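Local coordinates for Cys-Gly metallodipeptidase DUG1 (PDB 4G1P), which hydrolyses dipeptides with high specificity for Cys-Gly and is the catalytic component of the complex that degrades glutathione, at residues 32-37 with 105-110; 95-100 with 159-164; 127-132 with 455-460. All coordinates share one frame; numbering follows the deposited sequence.

Contact 1 of 3, residues 32-37 with 105-110; sequences VSSDES and VQPAQL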
loop_
_atom_site.group_PDB
_atom_site.type_symbol
_atom_site.label_atom_id
_atom_site.label_comp_id
_atom_site.label_asym_id
_atom_site.label_seq_id
_atom_site.Cartn_x
_atom_site.Cartn_y
_atom_site.Cartn_z
ATOM N N VAL A 32 8.348 -8.876 15.438
ATOM C CA VAL A 32 8.204 -8.684 14.008
ATOM C C VAL A 32 9.510 -8.128 13.439
ATOM O O VAL A 32 9.788 -6.936 13.536
ATOM C CB VAL A 32 7.063 -7.721 13.724
ATOM C CG1 VAL A 32 6.880 -7.524 12.212
ATOM C CG2 VAL A 32 5.787 -8.218 14.390
ATOM N N SER A 33 10.321 -9.007 12.860
ATOM C CA SER A 33 11.656 -8.633 12.397
ATOM C C SER A 33 11.648 -7.645 11.217
ATOM O O SER A 33 12.645 -6.990 10.946
ATOM C CB SER A 33 12.448 -9.876 12.011
ATOM O OG SER A 33 11.830 -10.538 10.918
ATOM N N SER A 34 10.533 -7.545 10.513
ATOM C CA SER A 34 10.484 -6.697 9.342
ATOM C C SER A 34 10.138 -5.277 9.743
ATOM O O SER A 34 10.180 -4.382 8.915
ATOM C CB SER A 34 9.421 -7.199 8.375
ATOM O OG SER A 34 8.128 -7.106 8.965
ATOM N N ASP A 35 9.787 -5.086 11.012
ATOM C CA ASP A 35 9.325 -3.798 11.515
ATOM C C ASP A 35 10.353 -3.154 12.441
ATOM O O ASP A 35 10.535 -3.590 13.579
ATOM C CB ASP A 35 7.998 -3.976 12.264
ATOM C CG ASP A 35 7.328 -2.646 12.614
ATOM O OD1 ASP A 35 8.029 -1.676 12.967
ATOM O OD2 ASP A 35 6.088 -2.569 12.537
ATOM N N GLU A 36 10.993 -2.091 11.969
ATOM C CA GLU A 36 12.074 -1.462 12.725
ATOM C C GLU A 36 11.632 -0.974 14.100
ATOM O O GLU A 36 12.372 -1.105 15.077
ATOM C CB GLU A 36 12.682 -0.306 11.940
ATOM C CG GLU A 36 13.504 -0.729 10.749
ATOM C CD GLU A 36 14.036 0.463 9.986
ATOM O OE1 GLU A 36 13.915 1.602 10.512
ATOM O OE2 GLU A 36 14.562 0.262 8.865
ATOM N N SER A 37 10.420 -0.430 14.166
ATOM C CA SER A 37 9.862 0.075 15.416
ATOM C C SER A 37 9.648 -1.030 16.452
ATOM O O SER A 37 9.471 -0.747 17.632
ATOM C CB SER A 37 8.534 0.780 15.155
ATOM O OG SER A 37 7.470 -0.161 15.101
ATOM N N VAL A 105 8.557 -13.240 13.587
ATOM C CA VAL A 105 7.232 -13.549 13.044
ATOM C C VAL A 105 6.776 -12.505 12.033
ATOM O O VAL A 105 7.210 -11.362 12.074
ATOM C CB VAL A 105 6.161 -13.599 14.168
ATOM C CG1 VAL A 105 6.419 -14.751 15.134
ATOM C CG2 VAL A 105 6.104 -12.273 14.928
ATOM N N GLN A 106 5.880 -12.908 11.138
ATOM C CA GLN A 106 5.245 -11.993 10.192
ATOM C C GLN A 106 4.463 -10.880 10.899
ATOM O O GLN A 106 3.983 -11.070 12.004
ATOM C CB GLN A 106 4.309 -12.775 9.271
ATOM C CG GLN A 106 5.019 -13.638 8.247
ATOM C CD GLN A 106 5.626 -12.819 7.129
ATOM O OE1 GLN A 106 4.952 -11.984 6.533
ATOM N NE2 GLN A 106 6.911 -13.041 6.846
ATOM N N PRO A 107 4.353 -9.699 10.269
ATOM C CA PRO A 107 3.513 -8.654 10.865
ATOM C C PRO A 107 2.063 -9.107 10.961
ATOM O O PRO A 107 1.642 -10.005 10.226
ATOM C CB PRO A 107 3.623 -7.489 9.867
ATOM C CG PRO A 107 4.164 -8.082 8.624
ATOM C CD PRO A 107 5.025 -9.228 9.048
ATOM N N ALA A 108 1.312 -8.476 11.856
ATOM C CA ALA A 108 -0.093 -8.777 12.023
ATOM C C ALA A 108 -0.823 -7.633 12.711
ATOM O O ALA A 108 -0.301 -6.993 13.629
ATOM C CB ALA A 108 -0.264 -10.059 12.810
ATOM N N GLN A 109 -2.043 -7.391 12.256
ATOM C CA GLN A 109 -2.927 -6.411 12.868
ATOM C C GLN A 109 -4.332 -6.953 12.840
ATOM O O GLN A 109 -4.723 -7.632 11.886
ATOM C CB GLN A 109 -2.924 -5.113 12.079
ATOM C CG GLN A 109 -1.761 -4.206 12.347
ATOM C CD GLN A 109 -1.925 -2.914 11.584
ATOM O OE1 GLN A 109 -2.702 -2.850 10.629
ATOM N NE2 GLN A 109 -1.220 -1.870 12.012
ATOM N N LEU A 110 -5.082 -6.633 13.886
ATOM C CA LEU A 110 -6.474 -7.014 13.990
ATOM C C LEU A 110 -7.239 -6.610 12.733
ATOM O O LEU A 110 -7.943 -7.418 12.119
ATOM C CB LEU A 110 -7.082 -6.337 15.205
ATOM C CG LEU A 110 -8.586 -6.491 15.387
ATOM C CD1 LEU A 110 -8.952 -7.941 15.695
ATOM C CD2 LEU A 110 -9.053 -5.546 16.488
HETATM O O HOH W 1 8.379 -9.638 10.246
#
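The ring of Pro107 has Val32 and Ser34 on one and the same side. CG1 of Val32 sits over the ring face, 3.8 Å from Pro107 CA. Ser34 OG lies on the same side but beyond the CD-CG edge, 3.8 Å from Pro107 CD. Both visitors come from a type I beta turn, Val32 to Asp35, closed by the bond from Asp35 N to Val32 O. The turn packs against the loop that follows strand 96-102 in the catalytic domain of this M20 peptidase. Val32 has CG1 anti to its backbone N (chi1 -179°), which sends this branch over the proline. The other branch, CG2, meets Val105 CG2 at 4.1 Å, and the two valines cross at about a right angle. Pro107 also packs on Lys334 of the second subunit.

The contact borders the active site. Ser33 OG is hydrogen-bonded to Asp104, assigned by similarity to the active site, and to Ser173. Gln106 NE2 bonds to Glu172, a zinc ligand, which makes Gln106 a second-shell residue.

No direct hydrogen bond joins the two segments. Val32 CA makes a nearly straight CA-H...O contact with Val105 O, 3.4 Å long. A water supplies the polar link: it donates to Val105 O at 2.8 Å and is hydrogen-bonded to Ser34 OG, also at 2.8 Å.

Contact 2 of 3, residues 95-100 with 159-164; sequences KTVLVY and FPVNLV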
loop_
_atom_site.group_PDB
_atom_site.type_symbol
_atom_site.label_atom_id
_atom_site.label_comp_id
_atom_site.label_asym_id
_atom_site.label_seq_id
_atom_site.Cartn_x
_atom_site.Cartn_y
_atom_site.Cartn_z
ATOM N N LYS A 95 24.801 -39.323 20.544
ATOM C CA LYS A 95 24.749 -38.532 19.327
ATOM C C LYS A 95 24.351 -37.075 19.635
ATOM O O LYS A 95 23.690 -36.780 20.637
ATOM C CB LYS A 95 23.782 -39.161 18.329
ATOM C CG LYS A 95 24.207 -40.529 17.868
ATOM C CD LYS A 95 23.080 -41.223 17.116
ATOM C CE LYS A 95 23.450 -42.653 16.720
ATOM N NZ LYS A 95 22.351 -43.356 15.990
ATOM N N THR A 96 24.767 -36.162 18.777
ATOM C CA THR A 96 24.388 -34.770 18.946
ATOM C C THR A 96 23.415 -34.310 17.864
ATOM O O THR A 96 23.740 -34.344 16.682
ATOM C CB THR A 96 25.616 -33.877 18.942
ATOM O OG1 THR A 96 26.419 -34.201 20.078
ATOM C CG2 THR A 96 25.207 -32.423 19.012
ATOM N N VAL A 97 22.216 -33.903 18.259
ATOM C CA VAL A 97 21.268 -33.364 17.291
ATOM C C VAL A 97 21.147 -31.846 17.409
ATOM O O VAL A 97 20.897 -31.309 18.487
ATOM C CB VAL A 97 19.871 -33.984 17.435
ATOM C CG1 VAL A 97 18.939 -33.413 16.385
ATOM C CG2 VAL A 97 19.950 -35.482 17.298
ATOM N N LEU A 98 21.349 -31.160 16.292
ATOM C CA LEU A 98 21.143 -29.720 16.242
ATOM C C LEU A 98 19.721 -29.458 15.774
ATOM O O LEU A 98 19.291 -29.981 14.727
ATOM C CB LEU A 98 22.148 -29.060 15.299
ATOM C CG LEU A 98 21.949 -27.574 14.978
ATOM C CD1 LEU A 98 21.787 -26.799 16.245
ATOM C CD2 LEU A 98 23.131 -27.024 14.228
ATOM N N VAL A 99 18.982 -28.677 16.561
ATOM C CA VAL A 99 17.663 -28.228 16.128
ATOM C C VAL A 99 17.663 -26.739 15.838
ATOM O O VAL A 99 18.206 -25.939 16.601
ATOM C CB VAL A 99 16.533 -28.587 17.129
ATOM C CG1 VAL A 99 16.379 -30.090 17.223
ATOM C CG2 VAL A 99 16.791 -27.977 18.503
ATOM N N TYR A 100 17.049 -26.386 14.715
ATOM C CA TYR A 100 16.929 -25.002 14.275
ATOM C C TYR A 100 15.467 -24.597 14.164
ATOM O O TYR A 100 14.613 -25.406 13.765
ATOM C CB TYR A 100 17.587 -24.842 12.914
ATOM C CG TYR A 100 17.116 -23.643 12.123
ATOM C CD1 TYR A 100 15.976 -23.710 11.318
ATOM C CD2 TYR A 100 17.827 -22.454 12.153
ATOM C CE1 TYR A 100 15.545 -22.622 10.608
ATOM C CE2 TYR A 100 17.413 -21.366 11.429
ATOM C CZ TYR A 100 16.273 -21.454 10.660
ATOM O OH TYR A 100 15.869 -20.365 9.942
ATOM N N PHE A 159 17.608 -38.381 28.874
ATOM C CA PHE A 159 17.522 -37.699 27.584
ATOM C C PHE A 159 18.429 -38.411 26.577
ATOM O O PHE A 159 19.603 -38.631 26.845
ATOM C CB PHE A 159 17.885 -36.217 27.703
ATOM C CG PHE A 159 17.431 -35.390 26.523
ATOM C CD1 PHE A 159 16.086 -35.207 26.266
ATOM C CD2 PHE A 159 18.350 -34.811 25.670
ATOM C CE1 PHE A 159 15.673 -34.463 25.193
ATOM C CE2 PHE A 159 17.939 -34.062 24.595
ATOM C CZ PHE A 159 16.598 -33.890 24.350
ATOM N N PRO A 160 17.881 -38.786 25.415
ATOM C CA PRO A 160 18.599 -39.737 24.564
ATOM C C PRO A 160 19.749 -39.157 23.742
ATOM O O PRO A 160 20.548 -39.937 23.222
ATOM C CB PRO A 160 17.500 -40.273 23.646
ATOM C CG PRO A 160 16.496 -39.180 23.592
ATOM C CD PRO A 160 16.515 -38.522 24.932
ATOM N N VAL A 161 19.842 -37.837 23.598
ATOM C CA VAL A 161 20.925 -37.269 22.799
ATOM C C VAL A 161 21.490 -36.012 23.441
ATOM O O VAL A 161 20.990 -35.564 24.449
ATOM C CB VAL A 161 20.480 -36.910 21.348
ATOM C CG1 VAL A 161 19.844 -38.106 20.628
ATOM C CG2 VAL A 161 19.542 -35.700 21.359
ATOM N N ASN A 162 22.545 -35.458 22.856
ATOM C CA ASN A 162 22.974 -34.120 23.212
ATOM C C ASN A 162 22.289 -33.140 22.275
ATOM O O ASN A 162 22.483 -33.205 21.064
ATOM C CB ASN A 162 24.484 -33.977 23.091
ATOM C CG ASN A 162 25.236 -34.984 23.944
ATOM O OD1 ASN A 162 25.091 -35.025 25.165
ATOM N ND2 ASN A 162 26.037 -35.807 23.298
ATOM N N LEU A 163 21.475 -32.248 22.831
ATOM C CA LEU A 163 20.750 -31.298 22.023
ATOM C C LEU A 163 21.563 -30.029 21.848
ATOM O O LEU A 163 22.229 -29.581 22.768
ATOM C CB LEU A 163 19.401 -30.976 22.652
ATOM C CG LEU A 163 18.446 -30.411 21.609
ATOM C CD1 LEU A 163 18.124 -31.492 20.571
ATOM C CD2 LEU A 163 17.182 -29.867 22.264
ATOM N N VAL A 164 21.524 -29.469 20.650
ATOM C CA VAL A 164 22.211 -28.225 20.359
ATOM C C VAL A 164 21.220 -27.374 19.610
ATOM O O VAL A 164 20.468 -27.876 18.775
ATOM C CB VAL A 164 23.469 -28.442 19.508
ATOM C CG1 VAL A 164 24.070 -27.119 19.071
ATOM C CG2 VAL A 164 24.479 -29.225 20.293
HETATM O O HOH W 2 22.636 -40.571 21.760
#
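Thr96, Val97 and Leu98 pair with Asn162, Leu163 and Val164 as neighbouring parallel strands of the mixed sheet in the catalytic domain. The short strand segments run in the same direction with 27° between them, in keeping with the usual twist of a beta sheet.

Four backbone hydrogen bonds hold the pair. Asn162 N donates to Lys95 O at 2.8 Å, and Asn162 O accepts from Val97 N. The next two follow the same parallel pattern: Val164 N donates to Val97 O, and Val164 O accepts from Val99 N at 2.8 Å. Asn162 and Val164 therefore each use both backbone polar atoms across this contact, as does Val97. Ahead of the paired region, a water accepts from Lys95 N and donates to Pro160 O.

The apolar contacts fall on two faces. On one, with chi1 at 173°, Val164 CG1 lies opposite the backbone N and CG2 opposite the carbonyl carbon, and the two branches go to different partners. CG1 meets Leu98 CD1 at 3.6 Å, and CG2 meets Thr96 CG2 at 3.5 Å. Asn162 is on this face too, with its CB beside Thr96 OG1, while its amide ND2 is hydrogen-bonded to Asp91 O. On the other face Val97 CG2 touches Val161 CG2 at 4.1 Å. Here Leu163 CD1 reaches Val99 CG1 at 4.0 Å, the two side chains at about a right angle.

Helices pack on both sides of the pair. Trp145 and Val149 of helix 135-154 meet Val99 and Leu163, and Tyr471 of helix 458-477 meets Val97. Phe429 and Leu433 of helix 426-433 pack on Leu98. Strand 195-198 bonds to the far edge of strand 96-102.

Contact 3 of 3, residues 127-132 with 455-460; sequences KGIMKG and KLDISN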
loop_
_atom_site.group_PDB
_atom_site.type_symbol
_atom_site.label_atom_id
_atom_site.label_comp_id
_atom_site.label_asym_id
_atom_site.label_seq_id
_atom_site.Cartn_x
_atom_site.Cartn_y
_atom_site.Cartn_z
ATOM N N LYS A 127 -12.336 -26.500 21.386
ATOM C CA LYS A 127 -12.171 -26.741 19.959
ATOM C C LYS A 127 -10.825 -27.390 19.689
ATOM O O LYS A 127 -10.625 -27.992 18.636
ATOM C CB LYS A 127 -12.284 -25.454 19.152
ATOM C CG LYS A 127 -13.642 -24.829 19.153
ATOM C CD LYS A 127 -13.658 -23.655 18.186
ATOM C CE LYS A 127 -14.925 -22.815 18.304
ATOM N NZ LYS A 127 -14.605 -21.379 18.063
ATOM N N GLY A 128 -9.899 -27.248 20.635
ATOM C CA GLY A 128 -8.547 -27.743 20.464
ATOM C C GLY A 128 -7.709 -26.940 19.485
ATOM O O GLY A 128 -7.016 -27.513 18.642
ATOM N N ILE A 129 -7.782 -25.613 19.582
ATOM C CA ILE A 129 -6.956 -24.737 18.747
ATOM C C ILE A 129 -6.339 -23.607 19.538
ATOM O O ILE A 129 -6.889 -23.141 20.533
ATOM C CB ILE A 129 -7.736 -24.119 17.572
ATOM C CG1 ILE A 129 -9.130 -23.702 18.022
ATOM C CG2 ILE A 129 -7.857 -25.110 16.427
ATOM C CD1 ILE A 129 -9.209 -22.308 18.607
ATOM N N MET A 130 -5.180 -23.175 19.081
ATOM C CA MET A 130 -4.522 -22.003 19.622
ATOM C C MET A 130 -4.418 -21.004 18.484
ATOM O O MET A 130 -3.922 -21.339 17.407
ATOM C CB MET A 130 -3.150 -22.390 20.160
ATOM C CG MET A 130 -3.222 -23.578 21.112
ATOM S SD MET A 130 -1.644 -24.012 21.867
ATOM C CE MET A 130 -0.741 -24.729 20.497
ATOM N N LYS A 131 -4.932 -19.798 18.699
ATOM C CA LYS A 131 -4.925 -18.753 17.667
ATOM C C LYS A 131 -3.988 -17.628 18.066
ATOM O O LYS A 131 -4.120 -17.050 19.152
ATOM C CB LYS A 131 -6.337 -18.206 17.445
ATOM C CG LYS A 131 -7.384 -19.297 17.416
ATOM C CD LYS A 131 -8.780 -18.749 17.219
ATOM C CE LYS A 131 -8.981 -18.391 15.751
ATOM N NZ LYS A 131 -8.450 -19.466 14.851
ATOM N N GLY A 132 -3.040 -17.319 17.189
ATOM C CA GLY A 132 -2.099 -16.241 17.436
ATOM C C GLY A 132 -1.050 -16.188 16.350
ATOM O O GLY A 132 -0.729 -17.225 15.755
ATOM N N LYS A 455 -3.332 -20.401 13.257
ATOM C CA LYS A 455 -3.743 -21.325 14.301
ATOM C C LYS A 455 -2.777 -22.499 14.391
ATOM O O LYS A 455 -2.048 -22.801 13.443
ATOM C CB LYS A 455 -5.135 -21.867 14.000
ATOM C CG LYS A 455 -5.127 -23.284 13.395
ATOM C CD LYS A 455 -5.900 -23.331 12.085
ATOM C CE LYS A 455 -6.229 -24.757 11.659
ATOM N NZ LYS A 455 -5.024 -25.567 11.365
ATOM N N LEU A 456 -2.771 -23.142 15.549
ATOM C CA LEU A 456 -2.091 -24.413 15.730
ATOM C C LEU A 456 -3.069 -25.308 16.461
ATOM O O LEU A 456 -3.543 -24.952 17.535
ATOM C CB LEU A 456 -0.807 -24.257 16.545
ATOM C CG LEU A 456 -0.006 -25.565 16.690
ATOM C CD1 LEU A 456 0.250 -26.169 15.327
ATOM C CD2 LEU A 456 1.320 -25.353 17.437
ATOM N N ASP A 457 -3.405 -26.450 15.873
ATOM C CA ASP A 457 -4.300 -27.378 16.542
ATOM C C ASP A 457 -3.546 -28.011 17.697
ATOM O O ASP A 457 -2.383 -28.379 17.555
ATOM C CB ASP A 457 -4.804 -28.440 15.574
ATOM C CG ASP A 457 -5.581 -27.847 14.417
ATOM O OD1 ASP A 457 -6.793 -27.568 14.575
ATOM O OD2 ASP A 457 -4.971 -27.654 13.344
ATOM N N ILE A 458 -4.203 -28.105 18.849
ATOM C CA ILE A 458 -3.574 -28.654 20.047
ATOM C C ILE A 458 -3.153 -30.111 19.818
ATOM O O ILE A 458 -2.148 -30.571 20.371
ATOM C CB ILE A 458 -4.485 -28.510 21.294
ATOM C CG1 ILE A 458 -4.816 -27.038 21.530
ATOM C CG2 ILE A 458 -3.812 -29.051 22.525
ATOM C CD1 ILE A 458 -5.649 -26.777 22.766
ATOM N N SER A 459 -3.900 -30.817 18.971
ATOM C CA SER A 459 -3.561 -32.199 18.636
ATOM C C SER A 459 -2.221 -32.290 17.931
ATOM O O SER A 459 -1.462 -33.220 18.167
ATOM C CB SER A 459 -4.650 -32.859 17.792
ATOM O OG SER A 459 -4.730 -32.251 16.520
ATOM N N ASN A 460 -1.924 -31.313 17.080
ATOM C CA ASN A 460 -0.609 -31.243 16.430
ATOM C C ASN A 460 0.478 -30.764 17.380
ATOM O O ASN A 460 1.635 -31.177 17.289
ATOM C CB ASN A 460 -0.659 -30.336 15.208
ATOM C CG ASN A 460 -1.445 -30.948 14.075
ATOM O OD1 ASN A 460 -2.670 -31.070 14.155
ATOM N ND2 ASN A 460 -0.749 -31.331 13.007
HETATM O O HOH W 3 -6.570 -30.317 18.426
#
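Gly128 and Ile458 meet through a hydrogen bond of odd geometry: Ile458 N reaches Gly128 O at 2.9 Å from above the carbonyl plane, 53° out of it. Gly128 has a positive phi and forms a G1 beta bulge with Ile129. Beyond the bulge, strand 129-131 is the centre of a three-stranded antiparallel sheet, between 122-124 and 455-457. Met130 and Leu456 are its hydrogen-bonded pair here, with Leu456 N donating to Met130 O at 2.8 Å. Met130 CG stands opposite its own carbonyl carbon (chi1 -51°), and a bend at chi3 lays CE against Leu456 CD2. The Met130 side chain crosses that of Ile458 at about a right angle, CG against CG1.

On the sheet face of Ile129 and Lys131, Asp457 OD1 lies 3.3 Å from Ile129 CG2. Asp457 OD2 forms salt bridges with Arg444 and with Lys455 NZ, the latter at 2.9 Å, syn but 27° out of the carboxylate plane. Asp446 and Asp447 also hold Lys455. With an alanine at Asp457, Arg444 and Lys455 would probably each lose a charged partner, leaving a gap beside Ile129. A water donates to Gly128 O and accepts from Ser459 N, both at 2.8 Å.

From the N terminus, the chain first leaves 32-37 in the loop between helices 16-28 and 39-55. It then runs through 95-100 before 105-110 closes contact 1, so contacts 1 and 2 cross. Residues 127-132 come next, and 159-164 closes contact 2 after helix 135-154. Contact 3 closes only at 455-460, more than 300 residues after it opened, and thus crosses contact 2 but follows contact 1 in series. Contact 1 ties an early loop to the zinc-site region, contact 2 joins two central strands, and contact 3 adds strand 455-457, just before the last helix, to hairpin 122-131. None touch: contacts 1 and 3 are nearest, about 7 Å between closest atoms.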